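Local atomic coordinates of peptide chain release factor 2 (Thermus thermophilus, PDB entry 2IHR), a protein that recognises the stop codons UGA and UAA on the ribosome and directs termination of translation, with release of the finished peptide through its GGQ motif. Residues A[107-112]-A[347-352]; A[116-121]-A[178-183]; A[145-150]-A[340-345]; A[211-216]-A[275-280]; A[318-323]-A[327-332]. All blocks are in the same frame, centred on the assembly; numbering follows the deposited sequence.

Contact 1: residues A[107-112]-A[347-352]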
# COMPACT_ATOMS: atom_id res chain seq x y z
N LEU A 107 -1.67 -10.05 2.97
CA LEU A 107 -2.17 -8.73 3.33
C LEU A 107 -2.41 -8.43 4.80
O LEU A 107 -2.89 -7.36 5.15
CB LEU A 107 -3.45 -8.45 2.54
CG LEU A 107 -3.21 -8.08 1.08
CD1 LEU A 107 -4.52 -7.78 0.41
CD2 LEU A 107 -2.28 -6.88 1.03
N ASN A 108 -2.10 -9.34 5.70
CA ASN A 108 -2.34 -8.98 7.09
C ASN A 108 -1.07 -8.48 7.78
O ASN A 108 -0.24 -9.28 8.19
CB ASN A 108 -2.90 -10.18 7.86
CG ASN A 108 -1.82 -11.14 8.32
OD1 ASN A 108 -1.77 -11.50 9.50
ND2 ASN A 108 -0.96 -11.56 7.41
N PHE A 109 -0.88 -7.16 7.92
CA PHE A 109 0.33 -6.81 8.65
C PHE A 109 0.00 -6.31 10.09
O PHE A 109 0.07 -7.15 11.04
CB PHE A 109 1.33 -5.91 7.89
CG PHE A 109 1.03 -5.69 6.42
CD1 PHE A 109 0.76 -4.40 5.95
CD2 PHE A 109 1.00 -6.74 5.51
CE1 PHE A 109 0.46 -4.14 4.64
CE2 PHE A 109 0.69 -6.50 4.14
CZ PHE A 109 0.42 -5.19 3.72
N PRO A 110 -0.45 -5.08 10.35
CA PRO A 110 -0.93 -3.71 10.25
C PRO A 110 -1.81 -3.25 9.18
O PRO A 110 -2.14 -3.98 8.26
CB PRO A 110 0.35 -2.89 10.39
CG PRO A 110 0.81 -3.54 11.63
CD PRO A 110 0.79 -4.99 11.17
N HIS A 111 -2.16 -1.98 9.35
CA HIS A 111 -3.07 -1.20 8.52
C HIS A 111 -3.30 -1.49 7.04
O HIS A 111 -3.85 -0.65 6.32
CB HIS A 111 -2.70 0.27 8.69
CG HIS A 111 -2.53 0.69 10.12
ND1 HIS A 111 -1.31 0.67 10.77
CD2 HIS A 111 -3.44 1.14 11.02
CE1 HIS A 111 -1.48 1.09 12.01
NE2 HIS A 111 -2.76 1.38 12.18
N ALA A 112 -2.85 -2.66 6.59
CA ALA A 112 -3.00 -3.14 5.24
C ALA A 112 -4.38 -2.78 4.68
O ALA A 112 -4.54 -2.51 3.48
CB ALA A 112 -2.83 -4.62 5.24
N ALA A 347 4.13 -10.21 -5.55
CA ALA A 347 5.50 -10.64 -5.44
C ALA A 347 6.24 -9.83 -4.43
O ALA A 347 7.13 -10.34 -3.79
CB ALA A 347 6.20 -10.56 -6.80
N GLY A 348 5.89 -8.57 -4.30
CA GLY A 348 6.57 -7.71 -3.36
C GLY A 348 6.13 -8.05 -1.96
O GLY A 348 6.96 -8.10 -1.02
N LEU A 349 4.81 -8.26 -1.83
CA LEU A 349 4.21 -8.63 -0.56
C LEU A 349 4.87 -9.90 -0.06
O LEU A 349 5.21 -10.01 1.13
CB LEU A 349 2.70 -8.83 -0.71
CG LEU A 349 1.92 -7.52 -0.91
CD1 LEU A 349 0.43 -7.81 -1.06
CD2 LEU A 349 2.13 -6.59 0.24
N GLU A 350 5.06 -10.87 -0.93
CA GLU A 350 5.72 -12.09 -0.48
C GLU A 350 7.19 -11.80 -0.09
O GLU A 350 7.70 -12.30 0.88
CB GLU A 350 5.66 -13.17 -1.56
CG GLU A 350 4.24 -13.50 -2.04
CD GLU A 350 4.21 -14.42 -3.26
OE1 GLU A 350 3.30 -14.28 -4.12
OE2 GLU A 350 5.11 -15.29 -3.36
N TRP A 351 7.88 -10.97 -0.84
CA TRP A 351 9.25 -10.71 -0.49
C TRP A 351 9.36 -9.99 0.88
O TRP A 351 10.34 -10.16 1.62
CB TRP A 351 9.88 -9.87 -1.58
CG TRP A 351 11.25 -9.44 -1.29
CD1 TRP A 351 12.41 -10.10 -1.64
CD2 TRP A 351 11.64 -8.20 -0.71
NE1 TRP A 351 13.51 -9.31 -1.31
CE2 TRP A 351 13.07 -8.15 -0.74
CE3 TRP A 351 10.93 -7.13 -0.16
CZ2 TRP A 351 13.79 -7.06 -0.24
CZ3 TRP A 351 11.66 -6.03 0.34
CH2 TRP A 351 13.09 -6.01 0.30
N LYS A 352 8.34 -9.20 1.19
CA LYS A 352 8.32 -8.46 2.44
C LYS A 352 7.92 -9.34 3.60
O LYS A 352 8.46 -9.23 4.71
CB LYS A 352 7.37 -7.27 2.34
CG LYS A 352 7.99 -6.11 1.63
CD LYS A 352 7.37 -4.81 2.07
CE LYS A 352 8.16 -3.66 1.47
NZ LYS A 352 7.73 -2.32 1.98
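L349 points from helix 342-353 toward the loop that follows helix 92-106 and divides its two methyls between L107 and F109. Its CB and CG make no close approach to the loop and serve as the stem. The first torsion sets CG beside the backbone N and anti to the carbonyl carbon (chi1 -72°), which directs the branch toward the loop. At the tip, CD1 meets the CD2 methyl of L107 at 3.5 Å, the two leucine side chains crossing obliquely. The other methyl, CD2, turns to the F109 ring, lying 4.1 Å from CZ and 4.2 Å from CE2, with the phenylalanine and leucine side chains at about a right angle. The same CD2 also packs on G178. Only apolar side-chain contacts are found between the two segments, and the contact is small, about 104 Å² counting both sides. S181 and P182 pack on L349 as well, and F109 touches S181, so the leucine is buried between the loop and residues 178-183. This is plain apolar packing of a C-terminal helix on the connection where, as in other bacterial class I release factors, the N-terminal helical domain passes into the central sheet domain.

Contact 2: residues A[116-121]-A[178-183]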
# COMPACT_ATOMS: atom_id res chain seq x y z
N ALA A 116 -4.61 4.63 1.42
CA ALA A 116 -3.21 4.96 1.29
C ALA A 116 -2.87 6.39 0.87
O ALA A 116 -3.60 7.04 0.10
CB ALA A 116 -2.59 3.97 0.33
N ILE A 117 -1.76 6.86 1.44
CA ILE A 117 -1.20 8.19 1.16
C ILE A 117 0.13 7.89 0.47
O ILE A 117 1.09 7.44 1.11
CB ILE A 117 -0.90 8.98 2.42
CG1 ILE A 117 -2.18 9.14 3.25
CG2 ILE A 117 -0.28 10.34 2.04
CD1 ILE A 117 -1.95 9.56 4.69
N LEU A 118 0.13 8.10 -0.85
CA LEU A 118 1.28 7.84 -1.72
C LEU A 118 1.86 9.18 -2.19
O LEU A 118 1.11 10.09 -2.63
CB LEU A 118 0.84 6.95 -2.89
CG LEU A 118 1.84 6.58 -4.02
CD1 LEU A 118 1.65 5.12 -4.46
CD2 LEU A 118 1.67 7.56 -5.19
N THR A 119 3.19 9.31 -2.06
CA THR A 119 3.87 10.57 -2.43
C THR A 119 5.04 10.33 -3.39
O THR A 119 5.85 9.43 -3.18
CB THR A 119 4.46 11.28 -1.18
OG1 THR A 119 3.53 11.22 -0.09
CG2 THR A 119 4.79 12.73 -1.49
N ILE A 120 5.15 11.19 -4.40
CA ILE A 120 6.20 11.09 -5.43
C ILE A 120 7.00 12.36 -5.58
O ILE A 120 6.44 13.45 -5.68
CB ILE A 120 5.57 10.77 -6.81
CG1 ILE A 120 4.91 9.38 -6.77
CG2 ILE A 120 6.65 10.75 -7.91
CD1 ILE A 120 3.66 9.27 -7.57
N GLN A 121 8.32 12.24 -5.60
CA GLN A 121 9.16 13.41 -5.80
C GLN A 121 10.26 13.01 -6.74
O GLN A 121 10.75 11.90 -6.65
CB GLN A 121 9.76 13.86 -4.47
CG GLN A 121 8.76 14.58 -3.59
CD GLN A 121 9.32 15.00 -2.25
OE1 GLN A 121 9.47 14.19 -1.33
NE2 GLN A 121 9.63 16.28 -2.14
N GLY A 178 -2.07 -1.58 2.06
CA GLY A 178 -1.43 -2.88 1.89
C GLY A 178 -0.88 -3.18 0.50
O GLY A 178 0.31 -3.48 0.34
N LEU A 179 -1.76 -3.13 -0.51
CA LEU A 179 -1.37 -3.37 -1.90
C LEU A 179 -0.28 -2.44 -2.39
O LEU A 179 0.68 -2.89 -2.98
CB LEU A 179 -2.58 -3.21 -2.83
CG LEU A 179 -3.68 -4.23 -2.55
CD1 LEU A 179 -4.88 -3.93 -3.44
CD2 LEU A 179 -3.16 -5.64 -2.80
N LEU A 180 -0.46 -1.15 -2.16
CA LEU A 180 0.49 -0.15 -2.59
C LEU A 180 1.77 -0.11 -1.76
O LEU A 180 2.80 0.43 -2.19
CB LEU A 180 -0.17 1.23 -2.54
CG LEU A 180 -1.08 1.48 -3.72
CD1 LEU A 180 -1.82 2.84 -3.66
CD2 LEU A 180 -0.18 1.37 -4.96
N SER A 181 1.69 -0.68 -0.56
CA SER A 181 2.81 -0.64 0.35
C SER A 181 4.18 -1.15 -0.16
O SER A 181 5.20 -0.53 0.11
CB SER A 181 2.39 -1.28 1.70
OG SER A 181 2.29 -2.71 1.69
N PRO A 182 4.21 -2.23 -0.95
CA PRO A 182 5.50 -2.72 -1.43
C PRO A 182 6.06 -1.93 -2.59
O PRO A 182 7.05 -2.32 -3.23
CB PRO A 182 5.17 -4.14 -1.85
CG PRO A 182 3.78 -3.98 -2.43
CD PRO A 182 3.12 -3.12 -1.39
N GLU A 183 5.44 -0.80 -2.87
CA GLU A 183 5.85 0.04 -3.97
C GLU A 183 6.73 1.19 -3.48
O GLU A 183 7.38 1.89 -4.27
CB GLU A 183 4.59 0.59 -4.65
CG GLU A 183 3.79 -0.46 -5.40
CD GLU A 183 4.54 -1.01 -6.63
OE1 GLU A 183 4.81 -0.21 -7.57
OE2 GLU A 183 4.85 -2.23 -6.63
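L180 lies against A116 and L118 in a helix-on-sheet packing, part of the alpha/beta core of the central domain: helix 176-180 rests on a face of the mixed sheet at strand 115-122. At G178, already within the helix, the carbonyl O accepts the hydroxyl of S181 (OG to O 2.5 Å) and, weakly, its backbone N. L179 touches W346 of helix 342-353. L180 carries the contact. With CG beside the backbone N (chi1 -79°), its branch is turned toward the strand, and the two methyls are shared between alternate residues there: CD1 is 4.2 Å from A116 CB, and CD2 is 4.2 Å from L118 CD1. A116 and L118, two apart in an extended strand, present their side chains on the same face, while I117 between them points away. Y140 and F143 of helix 127-145 also touch L180, so this leucine is enclosed by sheet and helix together. P182 packs on I345. A 3-10 turn closes the segment, with E183 N bonded to L180 O at 3.0 Å. The buried carboxylate of E183 is held at both oxygens, OE1 by the hydroxyl of Y140 and OE2 by the guanidinium of R312.

Contact 3: residues A[145-150]-A[340-345]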
# COMPACT_ATOMS: atom_id res chain seq x y z
N GLU A 145 -7.56 3.47 -10.65
CA GLU A 145 -8.63 3.48 -11.63
C GLU A 145 -9.16 2.06 -11.84
O GLU A 145 -10.32 1.77 -11.55
CB GLU A 145 -8.05 4.03 -12.94
CG GLU A 145 -8.95 4.80 -13.88
CD GLU A 145 -8.14 5.74 -14.80
OE1 GLU A 145 -7.48 6.70 -14.28
OE2 GLU A 145 -8.15 5.53 -16.05
N ARG A 146 -8.30 1.17 -12.33
CA ARG A 146 -8.66 -0.20 -12.61
C ARG A 146 -8.87 -1.11 -11.40
O ARG A 146 -9.08 -2.32 -11.53
CB ARG A 146 -7.64 -0.83 -13.59
CG ARG A 146 -6.16 -0.80 -13.17
CD ARG A 146 -5.27 -1.60 -14.14
NE ARG A 146 -4.91 -0.90 -15.39
CZ ARG A 146 -4.55 -1.53 -16.51
NH1 ARG A 146 -4.49 -2.86 -16.54
NH2 ARG A 146 -4.19 -0.85 -17.60
N GLN A 147 -8.85 -0.53 -10.22
CA GLN A 147 -9.03 -1.37 -9.06
C GLN A 147 -10.29 -0.98 -8.28
O GLN A 147 -10.68 -1.62 -7.31
CB GLN A 147 -7.78 -1.26 -8.19
CG GLN A 147 -7.40 -2.55 -7.53
CD GLN A 147 -6.80 -3.51 -8.50
OE1 GLN A 147 -6.59 -4.70 -8.20
NE2 GLN A 147 -6.52 -3.01 -9.70
N GLY A 148 -10.93 0.08 -8.75
CA GLY A 148 -12.12 0.57 -8.08
C GLY A 148 -11.77 1.37 -6.84
O GLY A 148 -12.41 1.22 -5.80
N PHE A 149 -10.74 2.19 -6.93
CA PHE A 149 -10.34 3.01 -5.79
C PHE A 149 -10.51 4.45 -6.24
O PHE A 149 -10.41 4.76 -7.42
CB PHE A 149 -8.88 2.79 -5.39
CG PHE A 149 -8.55 1.40 -4.92
CD1 PHE A 149 -9.56 0.51 -4.51
CD2 PHE A 149 -7.21 1.00 -4.80
CE1 PHE A 149 -9.23 -0.77 -3.97
CE2 PHE A 149 -6.86 -0.27 -4.27
CZ PHE A 149 -7.87 -1.15 -3.85
N GLN A 150 -10.77 5.33 -5.28
CA GLN A 150 -10.94 6.74 -5.55
C GLN A 150 -9.63 7.45 -5.26
O GLN A 150 -8.93 7.15 -4.28
CB GLN A 150 -12.07 7.32 -4.69
CG GLN A 150 -13.40 6.61 -4.88
CD GLN A 150 -13.90 6.74 -6.30
OE1 GLN A 150 -14.43 7.78 -6.68
NE2 GLN A 150 -13.72 5.69 -7.09
N ASP A 340 -1.43 -1.93 -14.87
CA ASP A 340 -1.40 -3.35 -14.57
C ASP A 340 -0.21 -3.73 -13.64
O ASP A 340 0.85 -4.17 -14.11
CB ASP A 340 -1.38 -4.09 -15.90
CG ASP A 340 -1.12 -5.58 -15.78
OD1 ASP A 340 -1.55 -6.20 -14.75
OD2 ASP A 340 -0.49 -6.12 -16.74
N LEU A 341 -0.43 -3.60 -12.33
CA LEU A 341 0.60 -3.88 -11.32
C LEU A 341 0.49 -5.10 -10.42
O LEU A 341 1.46 -5.48 -9.72
CB LEU A 341 0.69 -2.69 -10.38
CG LEU A 341 0.95 -1.33 -10.96
CD1 LEU A 341 0.93 -0.26 -9.82
CD2 LEU A 341 2.23 -1.41 -11.73
N MET A 342 -0.67 -5.73 -10.40
CA MET A 342 -0.87 -6.82 -9.48
C MET A 342 0.20 -7.86 -9.30
O MET A 342 0.50 -8.25 -8.18
CB MET A 342 -2.21 -7.49 -9.77
CG MET A 342 -3.40 -6.64 -9.40
SD MET A 342 -3.33 -5.93 -7.71
CE MET A 342 -2.83 -7.32 -6.72
N ASP A 343 0.78 -8.33 -10.38
CA ASP A 343 1.77 -9.39 -10.25
C ASP A 343 3.07 -8.91 -9.62
O ASP A 343 3.80 -9.70 -9.01
CB ASP A 343 2.00 -10.08 -11.61
CG ASP A 343 2.74 -9.21 -12.64
OD1 ASP A 343 2.66 -7.95 -12.61
OD2 ASP A 343 3.41 -9.81 -13.52
N LEU A 344 3.33 -7.61 -9.75
CA LEU A 344 4.52 -7.01 -9.18
C LEU A 344 4.27 -6.80 -7.70
O LEU A 344 5.19 -6.90 -6.87
CB LEU A 344 4.83 -5.68 -9.89
CG LEU A 344 5.64 -5.81 -11.21
CD1 LEU A 344 5.54 -4.51 -11.97
CD2 LEU A 344 7.12 -6.21 -10.89
N ILE A 345 3.03 -6.53 -7.36
CA ILE A 345 2.65 -6.33 -5.97
C ILE A 345 2.69 -7.63 -5.17
O ILE A 345 3.48 -7.75 -4.22
CB ILE A 345 1.27 -5.70 -5.88
CG1 ILE A 345 1.33 -4.24 -6.38
CG2 ILE A 345 0.74 -5.78 -4.43
CD1 ILE A 345 -0.09 -3.59 -6.44
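Between D340 and M342, the residues that meet R146 and Q147, L341 O accepts two backbone bonds, from L344 N at 2.8 Å and I345 N at 3.0 Å, as helix 342-353 begins. R146 lays one face of its guanidinium over D340 N, which stands 3.5 Å above the plane, over its centre. Its NH1 comes 3.4 Å from D340 CB. A first torsion that puts CG between the backbone N and carbonyl carbon (chi1 56°), with a bend at chi3, brings the flat group there. Guanidinium and carboxylate planes are only 14° apart, yet R146 NH1 and D340 OD1 stay 4.8 Å from each other, and both charges find other mates: R146 pairs with D338, D340 with R330. Attraction between the two is therefore probably only long-range. Beside them, Q147 OE1 rests 3.5 Å from M342 SD, the side chains crossing without a bond, while Q147 CB sits over the F149 ring and M342 packs on F143. Across the contact, then, the meetings are van der Waals ones at the surface. On one side stands a Schellman motif ending helix 127-145, with G148 as its positive-phi C-prime residue; on the other is the first turn of helix 342-353.

Contact 4: residues A[211-216]-A[275-280]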
# COMPACT_ATOMS: atom_id res chain seq x y z
N ILE A 211 2.31 5.46 3.22
CA ILE A 211 2.07 5.27 4.66
C ILE A 211 0.53 5.13 4.78
O ILE A 211 -0.21 5.56 3.91
CB ILE A 211 2.52 6.48 5.44
CG1 ILE A 211 1.58 7.65 5.11
CG2 ILE A 211 4.02 6.76 5.17
CD1 ILE A 211 1.98 8.94 5.70
N PRO A 212 0.03 4.54 5.86
CA PRO A 212 -1.45 4.47 5.85
C PRO A 212 -2.24 5.59 6.53
O PRO A 212 -1.79 6.12 7.56
CB PRO A 212 -1.74 3.13 6.53
CG PRO A 212 -0.67 3.07 7.58
CD PRO A 212 0.60 3.63 6.87
N GLU A 213 -3.40 5.93 5.95
CA GLU A 213 -4.32 6.92 6.54
C GLU A 213 -5.15 6.14 7.56
O GLU A 213 -6.15 5.47 7.24
CB GLU A 213 -5.29 7.54 5.53
CG GLU A 213 -6.68 7.76 6.15
CD GLU A 213 -7.60 8.62 5.31
OE1 GLU A 213 -8.49 8.07 4.60
OE2 GLU A 213 -7.42 9.87 5.39
N VAL A 214 -4.70 6.23 8.81
CA VAL A 214 -5.29 5.57 9.96
C VAL A 214 -6.62 6.17 10.47
O VAL A 214 -7.23 7.05 9.83
CB VAL A 214 -4.29 5.59 11.09
CG1 VAL A 214 -2.99 4.89 10.65
CG2 VAL A 214 -3.99 7.02 11.42
N ASP A 215 -7.02 5.74 11.66
CA ASP A 215 -8.31 6.15 12.19
C ASP A 215 -8.52 7.33 13.12
O ASP A 215 -9.50 7.36 13.86
CB ASP A 215 -8.98 4.91 12.80
CG ASP A 215 -8.00 3.77 13.05
OD1 ASP A 215 -6.84 3.78 12.56
OD2 ASP A 215 -8.39 2.81 13.74
N GLU A 216 -7.61 8.31 13.06
CA GLU A 216 -7.70 9.55 13.84
C GLU A 216 -7.98 9.45 15.33
O GLU A 216 -7.82 10.44 16.06
CB GLU A 216 -8.74 10.49 13.18
CG GLU A 216 -10.19 10.05 13.22
CD GLU A 216 -11.11 10.99 12.48
OE1 GLU A 216 -11.70 10.59 11.44
OE2 GLU A 216 -11.25 12.14 12.93
N ALA A 275 -5.65 18.32 4.87
CA ALA A 275 -4.25 18.66 5.18
C ALA A 275 -3.86 18.17 6.55
O ALA A 275 -2.70 17.76 6.77
CB ALA A 275 -4.04 20.17 5.13
N LEU A 276 -4.84 18.24 7.45
CA LEU A 276 -4.66 17.83 8.84
C LEU A 276 -4.80 16.34 9.04
O LEU A 276 -4.19 15.76 9.95
CB LEU A 276 -5.68 18.57 9.73
CG LEU A 276 -5.56 20.08 9.98
CD1 LEU A 276 -6.85 20.53 10.64
CD2 LEU A 276 -4.35 20.42 10.88
N LYS A 277 -5.62 15.72 8.19
CA LYS A 277 -5.86 14.28 8.24
C LYS A 277 -4.58 13.60 7.75
O LYS A 277 -4.15 12.59 8.34
CB LYS A 277 -7.07 13.92 7.36
CG LYS A 277 -8.04 13.00 8.09
CD LYS A 277 -9.20 12.56 7.20
CE LYS A 277 -10.08 13.72 6.84
NZ LYS A 277 -11.44 13.26 6.53
N ILE A 278 -3.97 14.15 6.70
CA ILE A 278 -2.70 13.64 6.19
C ILE A 278 -1.62 13.89 7.25
O ILE A 278 -0.98 12.96 7.72
CB ILE A 278 -2.21 14.31 4.84
CG1 ILE A 278 -2.84 13.63 3.61
CG2 ILE A 278 -0.70 14.09 4.67
CD1 ILE A 278 -4.27 13.92 3.35
N LEU A 279 -1.44 15.16 7.62
CA LEU A 279 -0.44 15.54 8.61
C LEU A 279 -0.43 14.64 9.83
O LEU A 279 0.63 14.18 10.30
CB LEU A 279 -0.66 16.98 9.07
CG LEU A 279 0.51 17.64 9.83
CD1 LEU A 279 0.05 18.05 11.23
CD2 LEU A 279 1.73 16.71 9.91
N LYS A 280 -1.62 14.38 10.35
CA LYS A 280 -1.71 13.55 11.53
C LYS A 280 -1.03 12.21 11.25
O LYS A 280 -0.17 11.74 12.02
CB LYS A 280 -3.18 13.38 11.94
CG LYS A 280 -3.72 14.44 12.95
CD LYS A 280 -5.25 14.46 12.98
CE LYS A 280 -5.82 14.93 14.29
NZ LYS A 280 -6.45 13.81 15.06
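E213 and E216, on strand 201-213 and in the loop it runs into, face K277 and K280 of helix 268-294 across a shallow surface contact rich in charge. The closest meeting is of a carboxylate with a lysine's aliphatic part. E213 OE2 lies 3.7 Å from K277 CD and 4.2 Å from K277 CG, the two side chains crossing at a slant. The glutamate reaches there with its chain extended beyond CG, whereas the lysine bends at its CG-CD bond (chi3 -66°). Its ammonium ends well away from the carboxylate, with E213 OE2 and K277 NZ 5.4 Å apart.

Electrostatics link the remaining charges only at a distance. E216 OE1 is 5.6 Å from K277 NZ, and E216 OE2 is 5.5 Å from K280 NZ, so the lysines probably feel the glutamates as a diffuse field and not as salt bridges. K280 NZ also approaches the backbone at E216 O, at 3.8 Å, but spends its hydrogen bond on V220 O.

Van der Waals contacts with the rest of the helix come from V214 on Y284, and from I211 on R282 and E285. The other side of the helix covers strands 248-253 and 258-262 through A275 and L279. The geometry is that of a thin interface between the central sheet and the domain which, in bacterial class I release factors, carries the GGQ motif.

Contact 5: residues A[318-323]-A[327-332]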
# COMPACT_ATOMS: atom_id res chain seq x y z
N LYS A 318 14.85 -1.17 -24.21
CA LYS A 318 15.16 -2.59 -24.28
C LYS A 318 13.93 -3.36 -23.84
O LYS A 318 13.97 -4.56 -23.61
CB LYS A 318 16.39 -2.90 -23.39
CG LYS A 318 17.68 -2.35 -24.00
CD LYS A 318 18.75 -2.01 -22.97
CE LYS A 318 20.15 -2.47 -23.41
NZ LYS A 318 20.41 -3.93 -23.05
N ASN A 319 12.83 -2.65 -23.67
CA ASN A 319 11.53 -3.25 -23.36
C ASN A 319 11.29 -4.22 -22.25
O ASN A 319 10.72 -5.29 -22.46
CB ASN A 319 10.96 -3.92 -24.62
CG ASN A 319 10.61 -2.93 -25.68
OD1 ASN A 319 10.11 -3.30 -26.74
ND2 ASN A 319 10.85 -1.65 -25.41
N TYR A 320 11.67 -3.84 -21.05
CA TYR A 320 11.43 -4.69 -19.90
C TYR A 320 11.39 -3.79 -18.66
O TYR A 320 11.93 -2.66 -18.66
CB TYR A 320 12.51 -5.78 -19.76
CG TYR A 320 13.89 -5.28 -19.38
CD1 TYR A 320 14.29 -5.21 -18.06
CD2 TYR A 320 14.79 -4.86 -20.34
CE1 TYR A 320 15.54 -4.77 -17.71
CE2 TYR A 320 16.03 -4.41 -20.01
CZ TYR A 320 16.43 -4.37 -18.68
OH TYR A 320 17.73 -3.99 -18.34
N VAL A 321 10.70 -4.31 -17.64
CA VAL A 321 10.56 -3.70 -16.32
C VAL A 321 11.07 -4.82 -15.41
O VAL A 321 10.69 -5.96 -15.56
CB VAL A 321 9.12 -3.37 -16.00
CG1 VAL A 321 8.92 -3.27 -14.52
CG2 VAL A 321 8.79 -2.02 -16.68
N LYS A 322 11.94 -4.47 -14.47
CA LYS A 322 12.57 -5.46 -13.63
C LYS A 322 12.71 -5.11 -12.14
O LYS A 322 13.46 -4.20 -11.74
CB LYS A 322 13.95 -5.70 -14.23
CG LYS A 322 14.93 -6.41 -13.35
CD LYS A 322 14.61 -7.83 -13.23
CE LYS A 322 15.74 -8.47 -12.55
NZ LYS A 322 15.65 -9.94 -12.82
N ASP A 323 11.99 -5.89 -11.34
CA ASP A 323 12.02 -5.70 -9.91
C ASP A 323 13.22 -6.41 -9.32
O ASP A 323 13.29 -7.63 -9.25
CB ASP A 323 10.73 -6.24 -9.28
CG ASP A 323 10.55 -5.76 -7.85
OD1 ASP A 323 11.28 -6.27 -6.97
OD2 ASP A 323 9.70 -4.88 -7.61
N GLY A 327 12.71 -9.95 -8.21
CA GLY A 327 13.29 -10.67 -9.31
C GLY A 327 12.37 -10.78 -10.53
O GLY A 327 12.86 -11.13 -11.62
N LEU A 328 11.07 -10.43 -10.36
CA LEU A 328 10.03 -10.50 -11.41
C LEU A 328 10.38 -9.66 -12.60
O LEU A 328 10.60 -8.46 -12.47
CB LEU A 328 8.72 -9.99 -10.86
CG LEU A 328 7.34 -10.54 -11.28
CD1 LEU A 328 6.30 -9.59 -10.77
CD2 LEU A 328 7.19 -10.66 -12.72
N MET A 329 10.46 -10.27 -13.77
CA MET A 329 10.77 -9.48 -14.94
C MET A 329 9.60 -9.57 -15.93
O MET A 329 9.14 -10.67 -16.25
CB MET A 329 12.08 -9.95 -15.57
CG MET A 329 12.02 -10.07 -17.06
SD MET A 329 13.45 -9.42 -17.82
CE MET A 329 13.76 -10.60 -19.08
N ARG A 330 9.14 -8.41 -16.39
CA ARG A 330 8.03 -8.27 -17.35
C ARG A 330 8.48 -7.61 -18.65
O ARG A 330 9.21 -6.62 -18.63
CB ARG A 330 6.92 -7.39 -16.73
CG ARG A 330 6.12 -8.10 -15.70
CD ARG A 330 4.86 -7.40 -15.36
NE ARG A 330 3.98 -7.11 -16.50
CZ ARG A 330 2.78 -6.54 -16.37
NH1 ARG A 330 2.30 -6.21 -15.18
NH2 ARG A 330 2.08 -6.26 -17.44
N HIS A 331 8.01 -8.14 -19.78
CA HIS A 331 8.39 -7.61 -21.09
C HIS A 331 7.48 -6.59 -21.73
O HIS A 331 7.75 -6.11 -22.84
CB HIS A 331 8.60 -8.77 -22.06
CG HIS A 331 10.00 -9.29 -22.05
ND1 HIS A 331 10.37 -10.43 -21.35
CD2 HIS A 331 11.14 -8.78 -22.58
CE1 HIS A 331 11.68 -10.59 -21.46
NE2 HIS A 331 12.17 -9.60 -22.20
N ASP A 332 6.44 -6.20 -21.00
CA ASP A 332 5.45 -5.24 -21.47
C ASP A 332 5.39 -4.01 -20.57
O ASP A 332 4.37 -3.73 -19.91
CB ASP A 332 4.09 -5.95 -21.49
CG ASP A 332 3.80 -6.67 -20.17
OD1 ASP A 332 4.74 -7.27 -19.54
OD2 ASP A 332 2.61 -6.66 -19.79
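V321 and R330 form the hydrogen-bonded pair of an antiparallel beta hairpin, each satisfying the other's backbone: V321 N to R330 O at 2.9 Å, and R330 N to V321 O at 3.0 Å with an N-H...O angle of 173°. Nearer the turn, D323 N donates to L328 O (3.1 Å), and D323 O takes a short, bent bond from G327 N (2.6 Å, 135°). K322 adds a side-chain bond. Bent at chi2, its chain runs obliquely past M329, CD lying 4.0 Å from M329 CB, and NZ reaches G327 O at 3.3 Å from above the carbonyl plane. An alanine in place of this lysine would be likely to leave G327 O without this donor and open a gap beside the M329 side chain. On this same face M329 SD makes an oblique Met-aromatic contact with Y320, 5.1 Å from the ring centroid. On the other face the R330 guanidinium has several acidic partners; within the segment, NE meets D332 OD1 on its syn side (3.1 Å), tilted from the carboxylate plane. The D323 carboxylate is gripped likewise, OD1 by T326 N and OD2 by R312 and R325. The hairpin forms one edge of the mixed sheet, K322 bonding back to S313 of strand 312-315, V321 resting on P333 of helix 333-336, and L328 packing on L344 and A347 of helix 342-353.

Helix 342-353 ties contact 1 to contact 3, whose centres are 15 Å apart, and both pack around residues 178-183 of contact 2: A112 O probably accepts a bond from G178 N (3.0 Å), and I345 CG2 lies 3.2 Å from L179 O. Contact 5 docks on the start of this helix and the loop leading into it through salt bridges, R330 NH1 to D343 OD1 at 3.1 Å and R330 NH2 to D340 OD2 at 2.7 Å. Contacts 2 and 4 are joined in the central sheet by a probable bond from I211 N to I117 O (3.1 Å). Contacts 4 and 5, on opposite sides of the chain's centre, lie 34 Å apart between centres; of the five, contact 4 is the one reaching the GGQ-bearing domain.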